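Local coordinates for protein citrate synthase (Metallosphaera sedula, PDB 6ABW) that probably catalyses the condensation of oxaloacetate with acetyl-CoA and water to give citrate and CoA in the tricarboxylic acid cycle, and binds acetyl-CoA, at residues Tyr32-Glu36 with Asn37-Arg41; Lys78-Leu81 with Asp82-Tyr85; Arg129-Ala132 with Val133-Val136; Arg271-Lys274 with Thr275-Arg279. All coordinates share one frame; numbering follows the deposited sequence.

Contact 1. Residues Tyr32-Glu36 with Asn37-Arg41; sequences YIDGE and NGILR
Asp34 and Asn37 face each other across the turn of a beta hairpin formed by strands 31-34 and 39-42. The hairpin closes in a G1 beta bulge: Gly38 and Ile39 both lie opposite Asp34, whose O takes Ile39 N and, weakly, Gly38 N. Gly38 takes a positive phi. CG of Asp34 is anti to its N (chi1 177°), which brings the carboxylate over the turn. Its OD2 accepts Asn37 ND2 on the syn side at 2.6 Å. OD2 lies in the amide plane of Asn37, while the carboxylate and amide planes are nearly perpendicular, at 88°. OD1 receives weak bonds from the backbone N of Glu36 and Asn37. With an alanine in place of Asp34, the Asn37 amide would probably be free to turn and the turn nitrogens would lose this acceptor.

Farther along this face, CB of Asp34 packs on CB of Ile39 at 3.8 Å. Tyr32 and Arg41 run side by side, with ring and guanidinium planes 20° apart. The Tyr32 ring also meets Tyr375 of the second subunit. On the other face, Ile33 CG1 touches Leu40 CD1 at 3.8 Å, and both side chains reach Tyr273 and His195. At the far end of the ladder, Tyr32 CE2 lies over one face of the Arg41 guanidinium, 3.6 Å from its NH2.

Contact 2. Residues Lys78-Leu81 with Asp82-Tyr85; sequences KSAL and DEAY
Leu81 O sits over the centre of the Tyr85 ring, 3.6 Å from Tyr85 CD2. The ring comes back beneath the carbonyl because Tyr85 CG is anti to its own carbonyl carbon (chi1 -70°). The same oxygen is the acceptor for two weak backbone bonds. Ala84 N reaches it at 3.0 Å and Tyr85 N at 3.3 Å. Ala84 N is shared in turn, with a second weak bond to Ala80 O. One residue back, the bonds are firmer: Asp82 N meets Lys78 O at 3.0 Å and Glu83 N meets Ser79 O at 3.1 Å.

These bonds belong to the last turns of helix 71-84. The change from single i to i+4 bonds to the forked bonding of Ala84 N marks a loosening of the alpha-helical pattern toward its C-terminal end. Glu83 CG is placed between its backbone N and carbonyl carbon (chi1 74°). From there it lies 3.5 Å from Ala80 O, and the extended chain runs on beside Ala80. Asp82 CG instead folds back beside Lys78 O.

Around this turn, helix 128-151 packs against Leu81 and Ala84 through Val133, Lys134 and Ala137. It also takes up acceptors at the helix end: Arg138 NE bonds to Ala84 O, and Thr141 OG1 bonds to Tyr85 O. The Tyr85 side chain rests on Phe164 and Ser167 of helix 164-173. A glycerol, probably from the crystallisation liquor, bonds to both Tyr85 OH and Asp82 OD1. On the more exposed side, Ser79 OG bonds to Gln75 O one turn earlier.

Contact 3. Residues Arg129-Ala132 with Val133-Val136; sequences RDNA and VKLV
Val136 CG2 packs against Ala132 O at 3.4 Å on the buried side of the turn. The same oxygen accepts Val136 N at 2.9 Å. Val133 repeats this one turn earlier. Its CG2 is anti to its own carbonyl carbon and lies beside Arg129 O, 3.5 Å away, while Val133 N bonds to that oxygen at 3.0 Å. Each valine thus covers the carbonyl that its own N-H uses.

This is regular alpha helix, the first turns of helix 128-151, with four successive i to i+4 bonds. Its tight side is enclosed by other helices. Ala132 fits against Leu64, Ile214, Thr355 and Ile359. Val133 meets Leu77 and Ala80, and Leu135 reaches Tyr215 and Val218. Arg129 forms a salt bridge with Glu363 through NH2.

The looser side is that of Asp130, Asn131 and the end of Lys134. Asp130 is exposed. Asn131 and Lys134 lie side by side and point the same way, but no bond joins their ends. The Lys134 chain bends at chi3 (-84°), which brings its CE over Asp130 O at 3.7 Å and leaves NZ 3.8 Å from Asn131 ND2.

Contact 4. Residues Arg271-Lys274 with Thr275-Arg279; sequences RVYK and TYDPR. With ACO (acetyl coenzyme *a), chain D.
The Tyr273 ring carries Asp277 CA and Pro278 CD over one face, both offset toward the rim, with Arg279 NH2 at its edge. Pro278 makes a CH-pi contact, its CD 3.7 Å from the ring centroid. Here the loop behind helix 250-260 leads into helix 278-292, and Asp277 is the N-cap. Its OD1 accepts Arg279 N at 2.9 Å.

With chi1 at 177° the Asp277 side chain turns from its own N and sets the carboxylate beside the Tyr273 ring and the Arg279 guanidinium. Arg279 grips it side-on. NE bonds to OD1 at 3.0 Å, in the guanidinium plane, and NH2 bonds to OD2. Both oxygens use their syn lone pairs. An asparagine in place of Asp277 would probably leave the buried Arg279 without its charge partner and weaken the two-nitrogen grip.

Tyr273 OH bonds to His195, and its ring meets that of His270, a predicted active-site residue. His270 ND1 accepts the backbone N of Val272 and Tyr273, while Lys274 NZ bonds to His270 O. This loop thus ties the predicted catalytic histidine to the helix start. At its other end, Arg271 belongs to the acetyl-CoA pocket. Methyl CEP of the ligand lies over one face of the guanidinium, 3.6 Å from Arg271 NH2, and Arg271 NH1 is 3.6 Å from ligand O4A.

How the contacts relate
Along the chain the four contacts come in series, 1 to 4, and they form two pairs in space. Contacts 1 and 4 have centres about 7 Å apart. Gly35 O probably accepts a hydrogen bond from Lys274 N, and Gly38 packs on Thr275 and Pro278. The hairpin therefore backs the loop between the acetyl-CoA pocket and helix 278-292. Contacts 2 and 3 have centres about 9 Å apart, where helix 71-84 packs on helix 128-151 through Leu81, Ala84, Val133 and Lys134. About 17 Å separates the nearest atoms of contacts 3 and 4, which lie on opposite sides of the chain's centre. One pair adjoins the predicted active site and the acetyl-CoA pocket; the other belongs to the helical body.

Contact 1. Residues Tyr32-Glu36 with Asn37-Arg41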
loop_
_atom_site.group_PDB
_atom_site.type_symbol
_atom_site.label_atom_id
_atom_site.label_comp_id
_atom_site.label_asym_id
_atom_site.label_seq_id
_atom_site.Cartn_x
_atom_site.Cartn_y
_atom_site.Cartn_z
ATOM N N TYR A 32 -20.315 -5.923 14.180
ATOM C CA TYR A 32 -21.626 -5.234 14.208
ATOM C C TYR A 32 -21.513 -3.984 15.085
ATOM O O TYR A 32 -21.021 -4.047 16.195
ATOM C CB TYR A 32 -22.676 -6.191 14.779
ATOM C CG TYR A 32 -24.016 -5.542 15.030
ATOM C CD1 TYR A 32 -24.841 -5.216 13.965
ATOM C CD2 TYR A 32 -24.422 -5.255 16.331
ATOM C CE1 TYR A 32 -26.042 -4.575 14.178
ATOM C CE2 TYR A 32 -25.675 -4.643 16.561
ATOM C CZ TYR A 32 -26.459 -4.343 15.467
ATOM O OH TYR A 32 -27.674 -3.706 15.608
ATOM N N ILE A 33 -22.027 -2.867 14.597
ATOM C CA ILE A 33 -22.012 -1.611 15.341
ATOM C C ILE A 33 -23.407 -1.042 15.361
ATOM O O ILE A 33 -24.024 -0.966 14.299
ATOM C CB ILE A 33 -21.043 -0.571 14.713
ATOM C CG1 ILE A 33 -19.635 -1.116 14.695
ATOM C CG2 ILE A 33 -21.049 0.701 15.536
ATOM C CD1 ILE A 33 -18.720 -0.403 13.733
ATOM N N ASP A 34 -23.905 -0.718 16.554
ATOM C CA ASP A 34 -25.156 0.041 16.704
ATOM C C ASP A 34 -24.803 1.394 17.297
ATOM O O ASP A 34 -24.542 1.516 18.462
ATOM C CB ASP A 34 -26.169 -0.750 17.550
ATOM C CG ASP A 34 -27.502 0.033 17.818
ATOM O OD1 ASP A 34 -27.672 1.195 17.406
ATOM O OD2 ASP A 34 -28.375 -0.554 18.506
ATOM N N GLY A 35 -24.718 2.406 16.451
ATOM C CA GLY A 35 -24.346 3.737 16.914
ATOM C C GLY A 35 -25.318 4.415 17.874
ATOM O O GLY A 35 -24.915 5.215 18.739
ATOM N N GLU A 36 -26.593 4.094 17.750
ATOM C CA GLU A 36 -27.625 4.770 18.572
ATOM C C GLU A 36 -27.584 4.271 19.996
ATOM O O GLU A 36 -27.864 5.009 20.957
ATOM C CB GLU A 36 -29.041 4.568 17.981
ATOM C CG GLU A 36 -29.213 4.970 16.501
ATOM C CD GLU A 36 -28.871 6.436 16.155
ATOM O OE1 GLU A 36 -29.416 7.379 16.778
ATOM O OE2 GLU A 36 -28.077 6.651 15.203
ATOM N N ASN A 37 -27.235 2.994 20.148
ATOM C CA ASN A 37 -27.290 2.304 21.415
ATOM C C ASN A 37 -25.900 1.982 21.982
ATOM O O ASN A 37 -25.802 1.487 23.091
ATOM C CB ASN A 37 -28.106 1.015 21.284
ATOM C CG ASN A 37 -29.574 1.293 20.992
ATOM O OD1 ASN A 37 -30.221 1.946 21.796
ATOM N ND2 ASN A 37 -30.087 0.845 19.845
ATOM N N GLY A 38 -24.826 2.249 21.238
ATOM C CA GLY A 38 -23.525 2.081 21.835
ATOM C C GLY A 38 -23.098 0.629 21.922
ATOM O O GLY A 38 -22.438 0.245 22.866
ATOM N N ILE A 39 -23.357 -0.123 20.871
ATOM C CA ILE A 39 -23.124 -1.565 20.878
ATOM C C ILE A 39 -22.087 -1.908 19.841
ATOM O O ILE A 39 -22.163 -1.435 18.724
ATOM C CB ILE A 39 -24.397 -2.364 20.561
ATOM C CG1 ILE A 39 -25.509 -2.037 21.596
ATOM C CG2 ILE A 39 -24.103 -3.875 20.470
ATOM C CD1 ILE A 39 -26.839 -2.641 21.216
ATOM N N LEU A 40 -21.113 -2.709 20.269
ATOM C CA LEU A 40 -20.073 -3.218 19.397
ATOM C C LEU A 40 -19.975 -4.734 19.674
ATOM O O LEU A 40 -19.788 -5.158 20.835
ATOM C CB LEU A 40 -18.732 -2.529 19.729
ATOM C CG LEU A 40 -17.608 -3.122 18.926
ATOM C CD1 LEU A 40 -17.742 -3.026 17.446
ATOM C CD2 LEU A 40 -16.297 -2.493 19.415
ATOM N N ARG A 41 -20.131 -5.522 18.624
ATOM C CA ARG A 41 -19.971 -6.983 18.695
ATOM C C ARG A 41 -19.022 -7.475 17.644
ATOM O O ARG A 41 -19.020 -6.967 16.562
ATOM C CB ARG A 41 -21.284 -7.739 18.479
ATOM C CG ARG A 41 -22.312 -7.360 19.529
ATOM C CD ARG A 41 -23.587 -8.088 19.269
ATOM N NE ARG A 41 -24.607 -7.496 20.108
ATOM C CZ ARG A 41 -25.854 -7.267 19.723
ATOM N NH1 ARG A 41 -26.677 -6.709 20.618
ATOM N NH2 ARG A 41 -26.305 -7.638 18.520
#

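Contact 2. Residues Lys78-Leu81 with Asp82-Tyr85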
loop_
_atom_site.group_PDB
_atom_site.type_symbol
_atom_site.label_atom_id
_atom_site.label_comp_id
_atom_site.label_asym_id
_atom_site.label_seq_id
_atom_site.Cartn_x
_atom_site.Cartn_y
_atom_site.Cartn_z
ATOM N N LYS A 78 -2.104 -21.205 19.389
ATOM C CA LYS A 78 -0.975 -20.787 20.137
ATOM C C LYS A 78 0.375 -21.311 19.653
ATOM O O LYS A 78 1.344 -20.541 19.624
ATOM C CB LYS A 78 -1.174 -21.148 21.581
ATOM C CG LYS A 78 -2.237 -20.300 22.245
ATOM C CD LYS A 78 -2.437 -20.763 23.663
ATOM C CE LYS A 78 -3.281 -19.739 24.416
ATOM N NZ LYS A 78 -3.468 -20.274 25.785
ATOM N N SER A 79 0.470 -22.599 19.324
ATOM C CA SER A 79 1.738 -23.156 18.774
ATOM C C SER A 79 2.094 -22.484 17.424
ATOM O O SER A 79 3.271 -22.233 17.147
ATOM C CB SER A 79 1.602 -24.657 18.475
ATOM O OG SER A 79 1.237 -25.294 19.644
ATOM N N ALA A 80 1.097 -22.211 16.614
ATOM C CA ALA A 80 1.336 -21.549 15.304
ATOM C C ALA A 80 1.873 -20.106 15.497
ATOM O O ALA A 80 2.838 -19.694 14.830
ATOM C CB ALA A 80 0.087 -21.538 14.483
ATOM N N LEU A 81 1.310 -19.380 16.476
ATOM C CA LEU A 81 1.865 -18.071 16.832
ATOM C C LEU A 81 3.301 -18.181 17.287
ATOM O O LEU A 81 4.178 -17.467 16.793
ATOM C CB LEU A 81 1.050 -17.369 17.922
ATOM C CG LEU A 81 -0.318 -16.951 17.506
ATOM C CD1 LEU A 81 -1.147 -16.654 18.768
ATOM C CD2 LEU A 81 -0.277 -15.670 16.648
ATOM N N ASP A 82 3.579 -19.143 18.194
ATOM C CA ASP A 82 4.932 -19.304 18.722
ATOM C C ASP A 82 5.988 -19.573 17.676
ATOM O O ASP A 82 7.054 -19.002 17.745
ATOM C CB ASP A 82 5.033 -20.433 19.736
ATOM C CG ASP A 82 4.307 -20.095 21.053
ATOM O OD1 ASP A 82 4.048 -18.882 21.329
ATOM O OD2 ASP A 82 3.992 -21.031 21.835
ATOM N N GLU A 83 5.637 -20.353 16.691
ATOM C CA GLU A 83 6.683 -20.729 15.697
ATOM C C GLU A 83 6.844 -19.592 14.674
ATOM O O GLU A 83 7.851 -19.536 14.024
ATOM C CB GLU A 83 6.403 -22.085 15.081
ATOM C CG GLU A 83 5.290 -22.115 14.099
ATOM C CD GLU A 83 4.907 -23.509 13.598
ATOM O OE1 GLU A 83 3.698 -23.682 13.216
ATOM O OE2 GLU A 83 5.792 -24.413 13.556
ATOM N N ALA A 84 5.853 -18.692 14.576
ATOM C CA ALA A 84 5.900 -17.608 13.599
ATOM C C ALA A 84 6.654 -16.358 14.083
ATOM O O ALA A 84 6.990 -15.545 13.257
ATOM C CB ALA A 84 4.494 -17.265 13.191
ATOM N N TYR A 85 6.910 -16.167 15.365
ATOM C CA TYR A 85 7.547 -14.911 15.843
ATOM C C TYR A 85 8.858 -14.601 15.175
ATOM O O TYR A 85 9.130 -13.447 14.898
ATOM C CB TYR A 85 7.800 -14.922 17.349
ATOM C CG TYR A 85 6.521 -14.837 18.153
ATOM C CD1 TYR A 85 5.637 -13.755 17.968
ATOM C CD2 TYR A 85 6.272 -15.722 19.195
ATOM C CE1 TYR A 85 4.457 -13.657 18.694
ATOM C CE2 TYR A 85 5.157 -15.588 20.020
ATOM C CZ TYR A 85 4.227 -14.589 19.732
ATOM O OH TYR A 85 3.144 -14.482 20.536
#

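Contact 3. Residues Arg129-Ala132 with Val133-Val136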
loop_
_atom_site.group_PDB
_atom_site.type_symbol
_atom_site.label_atom_id
_atom_site.label_comp_id
_atom_site.label_asym_id
_atom_site.label_seq_id
_atom_site.Cartn_x
_atom_site.Cartn_y
_atom_site.Cartn_z
ATOM N N ARG A 129 -6.062 -18.656 6.496
ATOM C CA ARG A 129 -6.202 -18.321 7.889
ATOM C C ARG A 129 -4.930 -18.627 8.624
ATOM O O ARG A 129 -4.521 -17.841 9.442
ATOM C CB ARG A 129 -7.455 -18.970 8.487
ATOM C CG ARG A 129 -8.721 -18.454 7.880
ATOM C CD ARG A 129 -9.928 -19.392 8.183
ATOM N NE ARG A 129 -11.119 -18.866 7.560
ATOM C CZ ARG A 129 -11.324 -18.869 6.247
ATOM N NH1 ARG A 129 -10.442 -19.441 5.397
ATOM N NH2 ARG A 129 -12.345 -18.257 5.761
ATOM N N ASP A 130 -4.261 -19.750 8.286
ATOM C CA ASP A 130 -2.956 -20.051 8.856
ATOM C C ASP A 130 -1.950 -18.926 8.502
ATOM O O ASP A 130 -1.102 -18.588 9.336
ATOM C CB ASP A 130 -2.375 -21.381 8.351
ATOM C CG ASP A 130 -3.169 -22.666 8.826
ATOM O OD1 ASP A 130 -3.887 -22.694 9.855
ATOM O OD2 ASP A 130 -3.014 -23.702 8.121
ATOM N N ASN A 131 -1.959 -18.461 7.261
ATOM C CA ASN A 131 -1.069 -17.344 6.837
ATOM C C ASN A 131 -1.359 -16.070 7.637
ATOM O O ASN A 131 -0.452 -15.393 8.017
ATOM C CB ASN A 131 -1.211 -17.069 5.330
ATOM C CG ASN A 131 -0.680 -18.258 4.459
ATOM O OD1 ASN A 131 -1.041 -18.410 3.279
ATOM N ND2 ASN A 131 0.161 -19.055 5.031
ATOM N N ALA A 132 -2.627 -15.784 7.914
ATOM C CA ALA A 132 -2.994 -14.612 8.729
ATOM C C ALA A 132 -2.517 -14.720 10.186
ATOM O O ALA A 132 -2.034 -13.737 10.804
ATOM C CB ALA A 132 -4.470 -14.425 8.671
ATOM N N VAL A 133 -2.632 -15.933 10.764
ATOM C CA VAL A 133 -2.138 -16.172 12.137
ATOM C C VAL A 133 -0.662 -15.901 12.250
ATOM O O VAL A 133 -0.212 -15.247 13.174
ATOM C CB VAL A 133 -2.434 -17.614 12.614
ATOM C CG1 VAL A 133 -1.684 -17.947 13.924
ATOM C CG2 VAL A 133 -3.928 -17.744 12.881
ATOM N N LYS A 134 0.084 -16.379 11.256
ATOM C CA LYS A 134 1.525 -16.162 11.268
ATOM C C LYS A 134 1.833 -14.634 11.103
ATOM O O LYS A 134 2.769 -14.109 11.689
ATOM C CB LYS A 134 2.205 -16.945 10.142
ATOM C CG LYS A 134 2.337 -18.470 10.440
ATOM C CD LYS A 134 3.131 -19.206 9.376
ATOM C CE LYS A 134 2.242 -19.585 8.191
ATOM N NZ LYS A 134 3.113 -20.173 7.145
ATOM N N LEU A 135 1.068 -13.963 10.286
ATOM C CA LEU A 135 1.276 -12.515 10.093
ATOM C C LEU A 135 1.040 -11.745 11.404
ATOM O O LEU A 135 1.755 -10.806 11.708
ATOM C CB LEU A 135 0.317 -12.013 8.961
ATOM C CG LEU A 135 0.450 -10.502 8.597
ATOM C CD1 LEU A 135 -0.003 -10.265 7.157
ATOM C CD2 LEU A 135 -0.371 -9.603 9.513
ATOM N N VAL A 136 -0.003 -12.089 12.140
ATOM C CA VAL A 136 -0.316 -11.419 13.420
ATOM C C VAL A 136 0.832 -11.591 14.424
ATOM O O VAL A 136 1.267 -10.636 15.074
ATOM C CB VAL A 136 -1.659 -11.903 14.006
ATOM C CG1 VAL A 136 -1.786 -11.403 15.436
ATOM C CG2 VAL A 136 -2.783 -11.346 13.117
#

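Contact 4. Residues Arg271-Lys274 with Thr275-Arg279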
loop_
_atom_site.group_PDB
_atom_site.type_symbol
_atom_site.label_atom_id
_atom_site.label_comp_id
_atom_site.label_asym_id
_atom_site.label_seq_id
_atom_site.Cartn_x
_atom_site.Cartn_y
_atom_site.Cartn_z
ATOM N N ARG A 271 -18.357 9.551 14.371
ATOM C CA ARG A 271 -19.352 9.625 13.234
ATOM C C ARG A 271 -20.538 8.680 13.363
ATOM O O ARG A 271 -21.575 8.931 12.725
ATOM C CB ARG A 271 -18.671 9.393 11.855
ATOM C CG ARG A 271 -17.838 10.604 11.417
ATOM C CD ARG A 271 -17.354 10.609 9.960
ATOM N NE ARG A 271 -16.329 11.664 9.782
ATOM C CZ ARG A 271 -16.554 12.991 9.708
ATOM N NH1 ARG A 271 -17.782 13.510 9.788
ATOM N NH2 ARG A 271 -15.519 13.829 9.565
ATOM N N VAL A 272 -20.392 7.574 14.087
ATOM C CA VAL A 272 -21.440 6.548 14.248
ATOM C C VAL A 272 -22.058 6.545 15.640
ATOM O O VAL A 272 -23.302 6.518 15.803
ATOM C CB VAL A 272 -20.871 5.124 13.893
ATOM C CG1 VAL A 272 -21.927 4.049 13.958
ATOM C CG2 VAL A 272 -20.298 5.134 12.476
ATOM N N TYR A 273 -21.231 6.447 16.670
ATOM C CA TYR A 273 -21.692 6.418 18.049
ATOM C C TYR A 273 -22.239 7.783 18.509
ATOM O O TYR A 273 -21.548 8.782 18.428
ATOM C CB TYR A 273 -20.618 6.019 19.061
ATOM C CG TYR A 273 -20.129 4.585 18.883
ATOM C CD1 TYR A 273 -21.009 3.525 19.015
ATOM C CD2 TYR A 273 -18.781 4.302 18.562
ATOM C CE1 TYR A 273 -20.592 2.223 18.846
ATOM C CE2 TYR A 273 -18.329 2.983 18.406
ATOM C CZ TYR A 273 -19.242 1.967 18.517
ATOM O OH TYR A 273 -18.897 0.677 18.335
ATOM N N LYS A 274 -23.476 7.791 18.973
ATOM C CA LYS A 274 -24.086 8.999 19.521
ATOM C C LYS A 274 -24.196 8.884 21.049
ATOM O O LYS A 274 -24.880 9.665 21.689
ATOM C CB LYS A 274 -25.430 9.253 18.819
ATOM C CG LYS A 274 -25.325 9.399 17.282
ATOM C CD LYS A 274 -24.289 10.450 16.874
ATOM C CE LYS A 274 -23.902 10.469 15.386
ATOM N NZ LYS A 274 -22.577 11.190 15.257
ATOM N N THR A 275 -23.417 7.972 21.633
ATOM C CA THR A 275 -23.358 7.631 23.036
ATOM C C THR A 275 -21.849 7.548 23.322
ATOM O O THR A 275 -21.029 7.749 22.355
ATOM C CB THR A 275 -23.891 6.202 23.265
ATOM O OG1 THR A 275 -23.158 5.263 22.445
ATOM C CG2 THR A 275 -25.328 6.080 22.819
ATOM N N TYR A 276 -21.475 7.247 24.569
ATOM C CA TYR A 276 -20.098 6.761 24.823
ATOM C C TYR A 276 -19.762 5.596 23.843
ATOM O O TYR A 276 -20.570 4.722 23.562
ATOM C CB TYR A 276 -19.917 6.195 26.239
ATOM C CG TYR A 276 -19.367 7.124 27.317
ATOM C CD1 TYR A 276 -20.171 8.155 27.781
ATOM C CD2 TYR A 276 -18.112 6.926 27.908
ATOM C CE1 TYR A 276 -19.752 8.970 28.804
ATOM C CE2 TYR A 276 -17.660 7.761 28.910
ATOM C CZ TYR A 276 -18.500 8.797 29.341
ATOM O OH TYR A 276 -18.224 9.715 30.302
ATOM N N ASP A 277 -18.552 5.617 23.321
ATOM C CA ASP A 277 -18.050 4.503 22.512
ATOM C C ASP A 277 -17.848 3.376 23.510
ATOM O O ASP A 277 -17.172 3.552 24.526
ATOM C CB ASP A 277 -16.759 5.014 21.875
ATOM C CG ASP A 277 -16.014 4.029 21.051
ATOM O OD1 ASP A 277 -16.148 2.779 21.221
ATOM O OD2 ASP A 277 -15.310 4.579 20.139
ATOM N N PRO A 278 -18.433 2.189 23.247
ATOM C CA PRO A 278 -18.263 1.082 24.215
ATOM C C PRO A 278 -16.824 0.759 24.504
ATOM O O PRO A 278 -16.502 0.285 25.616
ATOM C CB PRO A 278 -18.975 -0.076 23.572
ATOM C CG PRO A 278 -19.122 0.253 22.144
ATOM C CD PRO A 278 -19.168 1.779 22.045
ATOM N N ARG A 279 -15.938 1.032 23.530
ATOM C CA ARG A 279 -14.520 0.792 23.808
ATOM C C ARG A 279 -13.900 1.723 24.825
ATOM O O ARG A 279 -12.936 1.336 25.521
ATOM C CB ARG A 279 -13.661 0.817 22.510
ATOM C CG ARG A 279 -14.131 -0.225 21.527
ATOM C CD ARG A 279 -13.603 0.008 20.129
ATOM N NE ARG A 279 -14.203 1.216 19.562
ATOM C CZ ARG A 279 -13.840 1.757 18.401
ATOM N NH1 ARG A 279 -12.945 1.192 17.626
ATOM N NH2 ARG A 279 -14.330 2.916 18.009
HETATM N N1A ACO D . -15.422 18.551 20.673
HETATM C C2A ACO D . -16.286 19.623 20.795
HETATM N N3A ACO D . -17.413 19.777 20.003
HETATM C C4A ACO D . -17.677 18.831 19.071
HETATM C C5A ACO D . -16.796 17.654 18.903
HETATM C C6A ACO D . -15.636 17.569 19.786
HETATM N N6A ACO D . -14.794 16.526 19.628
HETATM N N7A ACO D . -17.293 16.905 17.890
HETATM C C8A ACO D . -18.407 17.527 17.432
HETATM N N9A ACO D . -18.617 18.666 18.129
HETATM C C1B ACO D . -19.755 19.616 17.962
HETATM C C2B ACO D . -19.925 20.159 16.533
HETATM O O2B ACO D . -19.105 21.292 16.242
HETATM C C3B ACO D . -21.385 20.518 16.568
HETATM O O3B ACO D . -21.470 21.815 17.185
HETATM P P3B ACO D . -22.654 22.905 16.902
HETATM O O7A ACO D . -22.009 24.245 17.203
HETATM O O8A ACO D . -23.764 22.529 17.879
HETATM O O9A ACO D . -22.980 22.704 15.425
HETATM C C4B ACO D . -22.032 19.438 17.446
HETATM O O4B ACO D . -20.998 18.934 18.304
HETATM C C5B ACO D . -22.581 18.256 16.688
HETATM O O5B ACO D . -21.548 17.685 15.885
HETATM P P1A ACO D . -21.836 16.314 15.080
HETATM O O1A ACO D . -22.550 16.741 13.819
HETATM O O2A ACO D . -22.446 15.304 16.063
HETATM O O3A ACO D . -20.407 15.673 14.661
HETATM P P2A ACO D . -19.423 16.259 13.518
HETATM O O4A ACO D . -19.599 15.519 12.218
HETATM O O5A ACO D . -19.330 17.754 13.615
HETATM O O6A ACO D . -18.070 15.588 14.092
HETATM C CBP ACO D . -16.557 13.764 14.332
HETATM C CCP ACO D . -17.987 14.210 14.475
HETATM C CDP ACO D . -16.057 12.498 14.991
HETATM C CEP ACO D . -15.758 14.355 13.161
HETATM C CAP ACO D . -15.983 14.774 15.457
HETATM O OAP ACO D . -16.621 14.699 16.746
HETATM C C9P ACO D . -14.482 14.723 15.760
HETATM O O9P ACO D . -13.738 15.403 15.062
HETATM N N8P ACO D . -14.047 13.918 16.762
HETATM C C7P ACO D . -12.650 13.587 16.925
HETATM C C6P ACO D . -11.753 14.708 17.397
HETATM C C5P ACO D . -10.349 14.117 17.332
HETATM O O5P ACO D . -9.871 13.557 18.317
HETATM N N4P ACO D . -9.647 14.261 16.185
HETATM C C3P ACO D . -8.252 13.829 16.037
HETATM C C2P ACO D . -8.244 12.734 14.993
HETATM S S1P ACO D . -7.505 13.360 13.525
HETATM C C ACO D . -6.323 12.203 13.513
HETATM O O ACO D . -5.376 12.374 14.257
HETATM C CH3 ACO D . -6.533 11.010 12.627
#